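Local coordinates for protein alpha-galactosidase (Lactobacillus brevis, PDB 3MI6) that probably hydrolyses terminal, non-reducing alpha-D-galactose residues from alpha-galactosides such as galacto-oligosaccharides and galactomannans, as a member of glycoside hydrolase family 36, at residues V159-A164 with E295-Y300; P678-Y683 with Y712-I717. One frame throughout, in Å; residues are numbered along the deposited sequence.

How the interactions relate
Interaction 1 lies in the core and interaction 2 near the surface, their centres about 42 Å apart and their nearest atoms about 23 Å apart. Both are antiparallel strand pairs, but they hold different elements. V159-A164 with E295-Y300 joins two inner strands of the large N-terminal sheet, so its side chains are mostly aliphatic and its few polar ends are tied to other residues of the same chain. P678-Y683 with Y712-I717 is a short two-stranded ribbon of the C-terminal domain. There aromatic side chains are prominent, one face packs on the domain's own sheet, and the hydroxyls of Y679 and T716 are hydrogen-bonded to a second subunit.

Interaction 1 (V159-A164 with E295-Y300)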
loop_
_atom_site.group_PDB
_atom_site.type_symbol
_atom_site.label_atom_id
_atom_site.label_comp_id
_atom_site.label_asym_id
_atom_site.label_seq_id
_atom_site.Cartn_x
_atom_site.Cartn_y
_atom_site.Cartn_z
ATOM N N VAL D 159 11.793 19.819 -24.217
ATOM C CA VAL D 159 11.447 18.719 -25.115
ATOM C C VAL D 159 12.595 18.298 -26.031
ATOM O O VAL D 159 13.235 19.132 -26.656
ATOM C CB VAL D 159 10.312 19.138 -26.059
ATOM C CG1 VAL D 159 10.159 18.129 -27.193
ATOM C CG2 VAL D 159 9.009 19.316 -25.295
ATOM N N ILE D 160 12.838 16.998 -26.123
ATOM C CA ILE D 160 13.705 16.427 -27.143
ATOM C C ILE D 160 12.823 15.562 -28.010
ATOM O O ILE D 160 12.084 14.745 -27.482
ATOM C CB ILE D 160 14.763 15.535 -26.502
ATOM C CG1 ILE D 160 15.820 16.398 -25.796
ATOM C CG2 ILE D 160 15.406 14.635 -27.540
ATOM C CD1 ILE D 160 16.654 15.673 -24.776
ATOM N N VAL D 161 12.871 15.759 -29.330
ATOM C CA VAL D 161 12.071 14.976 -30.287
ATOM C C VAL D 161 12.936 13.977 -31.029
ATOM O O VAL D 161 13.982 14.342 -31.543
ATOM C CB VAL D 161 11.430 15.866 -31.371
ATOM C CG1 VAL D 161 10.697 15.007 -32.395
ATOM C CG2 VAL D 161 10.489 16.865 -30.768
ATOM N N LYS D 162 12.497 12.728 -31.121
ATOM C CA LYS D 162 13.316 11.688 -31.742
ATOM C C LYS D 162 12.617 11.001 -32.893
ATOM O O LYS D 162 11.393 10.898 -32.906
ATOM C CB LYS D 162 13.737 10.647 -30.702
ATOM C CG LYS D 162 14.698 11.184 -29.650
ATOM C CD LYS D 162 14.905 10.198 -28.527
ATOM C CE LYS D 162 15.456 8.891 -29.018
ATOM N NZ LYS D 162 15.749 8.041 -27.852
ATOM N N SER D 163 13.400 10.552 -33.873
ATOM C CA SER D 163 12.896 9.648 -34.908
ATOM C C SER D 163 14.003 8.785 -35.496
ATOM O O SER D 163 15.156 8.861 -35.075
ATOM C CB SER D 163 12.179 10.403 -36.027
ATOM O OG SER D 163 13.101 11.026 -36.906
ATOM N N ALA D 164 13.640 7.964 -36.476
ATOM C CA ALA D 164 14.605 7.143 -37.186
ATOM C C ALA D 164 14.225 7.106 -38.650
ATOM O O ALA D 164 13.042 7.116 -38.987
ATOM C CB ALA D 164 14.647 5.736 -36.602
ATOM N N GLU D 295 7.417 10.664 -35.303
ATOM C CA GLU D 295 8.242 11.241 -34.245
ATOM C C GLU D 295 7.805 10.869 -32.823
ATOM O O GLU D 295 6.603 10.802 -32.515
ATOM C CB GLU D 295 8.308 12.757 -34.406
ATOM C CG GLU D 295 9.251 13.178 -35.504
ATOM C CD GLU D 295 9.301 14.669 -35.696
ATOM O OE1 GLU D 295 8.334 15.365 -35.312
ATOM O OE2 GLU D 295 10.318 15.147 -36.238
ATOM N N ALA D 296 8.791 10.633 -31.960
ATOM C CA ALA D 296 8.543 10.458 -30.530
ATOM C C ALA D 296 8.834 11.763 -29.807
ATOM O O ALA D 296 9.875 12.358 -30.031
ATOM C CB ALA D 296 9.419 9.339 -29.982
ATOM N N ILE D 297 7.915 12.215 -28.955
ATOM C CA ILE D 297 8.171 13.347 -28.037
ATOM C C ILE D 297 8.668 12.859 -26.673
ATOM O O ILE D 297 8.018 12.042 -26.041
ATOM C CB ILE D 297 6.906 14.206 -27.762
ATOM C CG1 ILE D 297 6.139 14.540 -29.047
ATOM C CG2 ILE D 297 7.282 15.465 -27.021
ATOM C CD1 ILE D 297 6.950 15.272 -30.084
ATOM N N LEU D 298 9.818 13.360 -26.233
ATOM C CA LEU D 298 10.375 13.029 -24.921
ATOM C C LEU D 298 10.537 14.277 -24.046
ATOM O O LEU D 298 10.742 15.390 -24.545
ATOM C CB LEU D 298 11.725 12.345 -25.062
ATOM C CG LEU D 298 11.754 10.826 -24.918
ATOM C CD1 LEU D 298 10.936 10.195 -26.040
ATOM C CD2 LEU D 298 13.177 10.298 -24.964
ATOM N N SER D 299 10.448 14.088 -22.732
ATOM C CA SER D 299 10.477 15.212 -21.804
ATOM C C SER D 299 10.708 14.772 -20.360
ATOM O O SER D 299 10.330 13.665 -19.955
ATOM C CB SER D 299 9.180 16.014 -21.906
ATOM O OG SER D 299 9.381 17.327 -21.441
ATOM N N TYR D 300 11.344 15.649 -19.598
ATOM C CA TYR D 300 11.598 15.393 -18.203
ATOM C C TYR D 300 11.431 16.687 -17.426
ATOM O O TYR D 300 11.535 17.775 -17.984
ATOM C CB TYR D 300 12.999 14.841 -17.988
ATOM C CG TYR D 300 13.407 14.818 -16.521
ATOM C CD1 TYR D 300 13.871 15.969 -15.889
ATOM C CD2 TYR D 300 13.326 13.646 -15.770
ATOM C CE1 TYR D 300 14.232 15.966 -14.561
ATOM C CE2 TYR D 300 13.696 13.626 -14.430
ATOM C CZ TYR D 300 14.149 14.793 -13.831
ATOM O OH TYR D 300 14.512 14.790 -12.499
HETATM O O HOH W 1 12.632 13.722 -36.974
#
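V161 lies beside I297, both side chains pointing the same way, with CG2 of V161 3.9 Å from CD1 of I297. The other methyl of V161, CG1, anti to the backbone N (chi1 176°), points instead across the extended chain of E295, 3.6 Å from its CD. V159 meets I297 at a slant, CG1 against CG2. Branched aliphatic residues suit this face, because F315 of helix 305-319 packs on V159, V161 and I297 together. The strands are inner neighbours in the antiparallel beta-sandwich domain that precedes the catalytic barrel in family 36 enzymes, and 295-300 leads almost directly into that helix. Two hydrogen-bonded pairs join them, I160 with L298 and K162 with A296, the bond from K162 N to A296 O being nearly straight (171°). On the other face K162 slants across L298, CD to CD2 at 4.0 Å; its chain bends at chi3 (59°) and its NZ is hydrogen-bonded to Y21. The small methyl of A296 meets only the carbonyl oxygen of K162 across the pair. At the far end a water spans the strands, 2.7 Å from S163 OG, and donates to E295 OE2. K114 forms a salt bridge with the same OE2 and T123 bonds OE1, which probably favours a charged carboxylate in this buried place; N150 holds the serine hydroxyl.

Interaction 2 (P678-Y683 with Y712-I717); sequences PYTRFY and YFVPTI
A short antiparallel beta ribbon of the C-terminal domain brings Y679 against F713. CE2 of F713 stands 3.4 Å above the plane of the Y679 ring, toward its rim; the rings meet obliquely, planes at 59°, and CD1 of Y679 is the atom nearest CE2. The F713 side chain extends with CG anti to its backbone N (chi1 177°), which carries the ring toward the tyrosine. A tyrosine suits this subunit boundary, offering F713 an aromatic face while its OH bonds to the backbone N of E53 of a second subunit. With an alanine here, F713 would probably lose the ring it packs against, and E53 N of the second subunit its hydroxyl partner. The ribbon lies beside the domain's larger sheet: F682 and V714 face F732 of strand 728-736, CB of F682 touching CG2 of V714 at 4.0 Å. T680 crosses V714 with its methyl CG2 3.6 Å from CB, and its OG1 is hydrogen-bonded to a water, which donates a longer bond to P715 O. Backbone bonds run from V714 N to T680 O and from F682 N to Y712 O, the latter 2.9 Å long.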
loop_
_atom_site.group_PDB
_atom_site.type_symbol
_atom_site.label_atom_id
_atom_site.label_comp_id
_atom_site.label_asym_id
_atom_site.label_seq_id
_atom_site.Cartn_x
_atom_site.Cartn_y
_atom_site.Cartn_z
ATOM N N PRO D 678 -16.588 18.271 6.973
ATOM C CA PRO D 678 -15.456 19.135 7.312
ATOM C C PRO D 678 -15.576 20.458 6.560
ATOM O O PRO D 678 -16.288 20.571 5.540
ATOM C CB PRO D 678 -14.254 18.370 6.773
ATOM C CG PRO D 678 -14.708 16.983 6.632
ATOM C CD PRO D 678 -16.160 17.015 6.339
ATOM N N TYR D 679 -14.881 21.460 7.082
ATOM C CA TYR D 679 -14.775 22.757 6.436
ATOM C C TYR D 679 -13.956 22.581 5.165
ATOM O O TYR D 679 -13.011 21.795 5.135
ATOM C CB TYR D 679 -14.058 23.756 7.350
ATOM C CG TYR D 679 -14.875 24.374 8.452
ATOM C CD1 TYR D 679 -16.212 24.718 8.248
ATOM C CD2 TYR D 679 -14.297 24.655 9.690
ATOM C CE1 TYR D 679 -16.960 25.309 9.259
ATOM C CE2 TYR D 679 -15.026 25.243 10.704
ATOM C CZ TYR D 679 -16.357 25.573 10.487
ATOM O OH TYR D 679 -17.085 26.166 11.497
ATOM N N THR D 680 -14.330 23.314 4.123
ATOM C CA THR D 680 -13.632 23.221 2.862
ATOM C C THR D 680 -12.524 24.255 2.801
ATOM O O THR D 680 -12.752 25.439 3.041
ATOM C CB THR D 680 -14.570 23.465 1.663
ATOM O OG1 THR D 680 -15.556 22.429 1.598
ATOM C CG2 THR D 680 -13.761 23.494 0.361
ATOM N N ARG D 681 -11.320 23.801 2.487
ATOM C CA ARG D 681 -10.284 24.737 2.097
ATOM C C ARG D 681 -9.744 24.420 0.714
ATOM O O ARG D 681 -9.156 23.363 0.490
ATOM C CB ARG D 681 -9.141 24.806 3.103
ATOM C CG ARG D 681 -8.283 26.030 2.844
ATOM C CD ARG D 681 -7.529 26.481 4.041
ATOM N NE ARG D 681 -8.334 26.513 5.245
ATOM C CZ ARG D 681 -7.819 26.785 6.433
ATOM N NH1 ARG D 681 -6.515 27.048 6.535
ATOM N NH2 ARG D 681 -8.594 26.789 7.511
ATOM N N PHE D 682 -9.958 25.358 -0.202
ATOM C CA PHE D 682 -9.418 25.272 -1.547
ATOM C C PHE D 682 -8.028 25.917 -1.673
ATOM O O PHE D 682 -7.854 27.069 -1.309
ATOM C CB PHE D 682 -10.385 25.943 -2.515
ATOM C CG PHE D 682 -9.969 25.809 -3.935
ATOM C CD1 PHE D 682 -9.883 24.556 -4.519
ATOM C CD2 PHE D 682 -9.649 26.918 -4.682
ATOM C CE1 PHE D 682 -9.492 24.414 -5.826
ATOM C CE2 PHE D 682 -9.251 26.784 -5.987
ATOM C CZ PHE D 682 -9.169 25.526 -6.564
ATOM N N TYR D 683 -7.042 25.191 -2.186
ATOM C CA TYR D 683 -5.697 25.765 -2.335
ATOM C C TYR D 683 -5.339 26.154 -3.775
ATOM O O TYR D 683 -4.914 25.302 -4.564
ATOM C CB TYR D 683 -4.621 24.798 -1.833
ATOM C CG TYR D 683 -4.659 24.522 -0.370
ATOM C CD1 TYR D 683 -5.461 23.507 0.140
ATOM C CD2 TYR D 683 -3.876 25.264 0.526
ATOM C CE1 TYR D 683 -5.493 23.244 1.507
ATOM C CE2 TYR D 683 -3.902 25.005 1.894
ATOM C CZ TYR D 683 -4.711 23.998 2.370
ATOM O OH TYR D 683 -4.745 23.723 3.706
ATOM N N TYR D 712 -8.247 29.017 0.864
ATOM C CA TYR D 712 -9.433 29.846 0.836
ATOM C C TYR D 712 -10.561 29.013 1.437
ATOM O O TYR D 712 -10.788 27.872 1.034
ATOM C CB TYR D 712 -9.748 30.251 -0.602
ATOM C CG TYR D 712 -10.817 31.305 -0.766
ATOM C CD1 TYR D 712 -12.013 31.009 -1.418
ATOM C CD2 TYR D 712 -10.631 32.599 -0.297
ATOM C CE1 TYR D 712 -13.000 31.968 -1.582
ATOM C CE2 TYR D 712 -11.614 33.565 -0.462
ATOM C CZ TYR D 712 -12.794 33.237 -1.103
ATOM O OH TYR D 712 -13.781 34.171 -1.273
ATOM N N PHE D 713 -11.232 29.564 2.441
ATOM C CA PHE D 713 -12.361 28.881 3.034
ATOM C C PHE D 713 -13.525 28.913 2.053
ATOM O O PHE D 713 -13.865 29.968 1.506
ATOM C CB PHE D 713 -12.757 29.543 4.354
ATOM C CG PHE D 713 -13.967 28.935 4.993
ATOM C CD1 PHE D 713 -15.227 29.160 4.467
ATOM C CD2 PHE D 713 -13.848 28.153 6.121
ATOM C CE1 PHE D 713 -16.344 28.607 5.037
ATOM C CE2 PHE D 713 -14.973 27.590 6.702
ATOM C CZ PHE D 713 -16.224 27.823 6.155
ATOM N N VAL D 714 -14.132 27.755 1.822
ATOM C CA VAL D 714 -15.306 27.700 0.971
ATOM C C VAL D 714 -16.532 27.190 1.718
ATOM O O VAL D 714 -16.493 26.126 2.337
ATOM C CB VAL D 714 -15.080 26.829 -0.254
ATOM C CG1 VAL D 714 -16.277 26.942 -1.190
ATOM C CG2 VAL D 714 -13.836 27.276 -0.959
ATOM N N PRO D 715 -17.623 27.967 1.665
ATOM C CA PRO D 715 -18.951 27.600 2.164
ATOM C C PRO D 715 -19.293 26.144 1.897
ATOM O O PRO D 715 -19.135 25.643 0.776
ATOM C CB PRO D 715 -19.879 28.472 1.323
ATOM C CG PRO D 715 -19.094 29.703 1.088
ATOM C CD PRO D 715 -17.633 29.288 1.014
ATOM N N THR D 716 -19.761 25.475 2.939
ATOM C CA THR D 716 -20.313 24.142 2.808
ATOM C C THR D 716 -21.494 24.124 1.815
ATOM O O THR D 716 -22.219 25.111 1.670
ATOM C CB THR D 716 -20.747 23.621 4.192
ATOM O OG1 THR D 716 -19.657 23.780 5.112
ATOM C CG2 THR D 716 -21.118 22.170 4.118
ATOM N N ILE D 717 -21.658 23.001 1.124
ATOM C CA ILE D 717 -22.803 22.794 0.263
ATOM C C ILE D 717 -24.002 22.283 1.070
ATOM O O ILE D 717 -23.991 21.161 1.581
ATOM C CB ILE D 717 -22.452 21.825 -0.875
ATOM C CG1 ILE D 717 -21.236 22.354 -1.636
ATOM C CG2 ILE D 717 -23.644 21.632 -1.808
ATOM C CD1 ILE D 717 -20.257 21.276 -2.018
HETATM O O HOH W 2 -17.960 22.580 0.570
#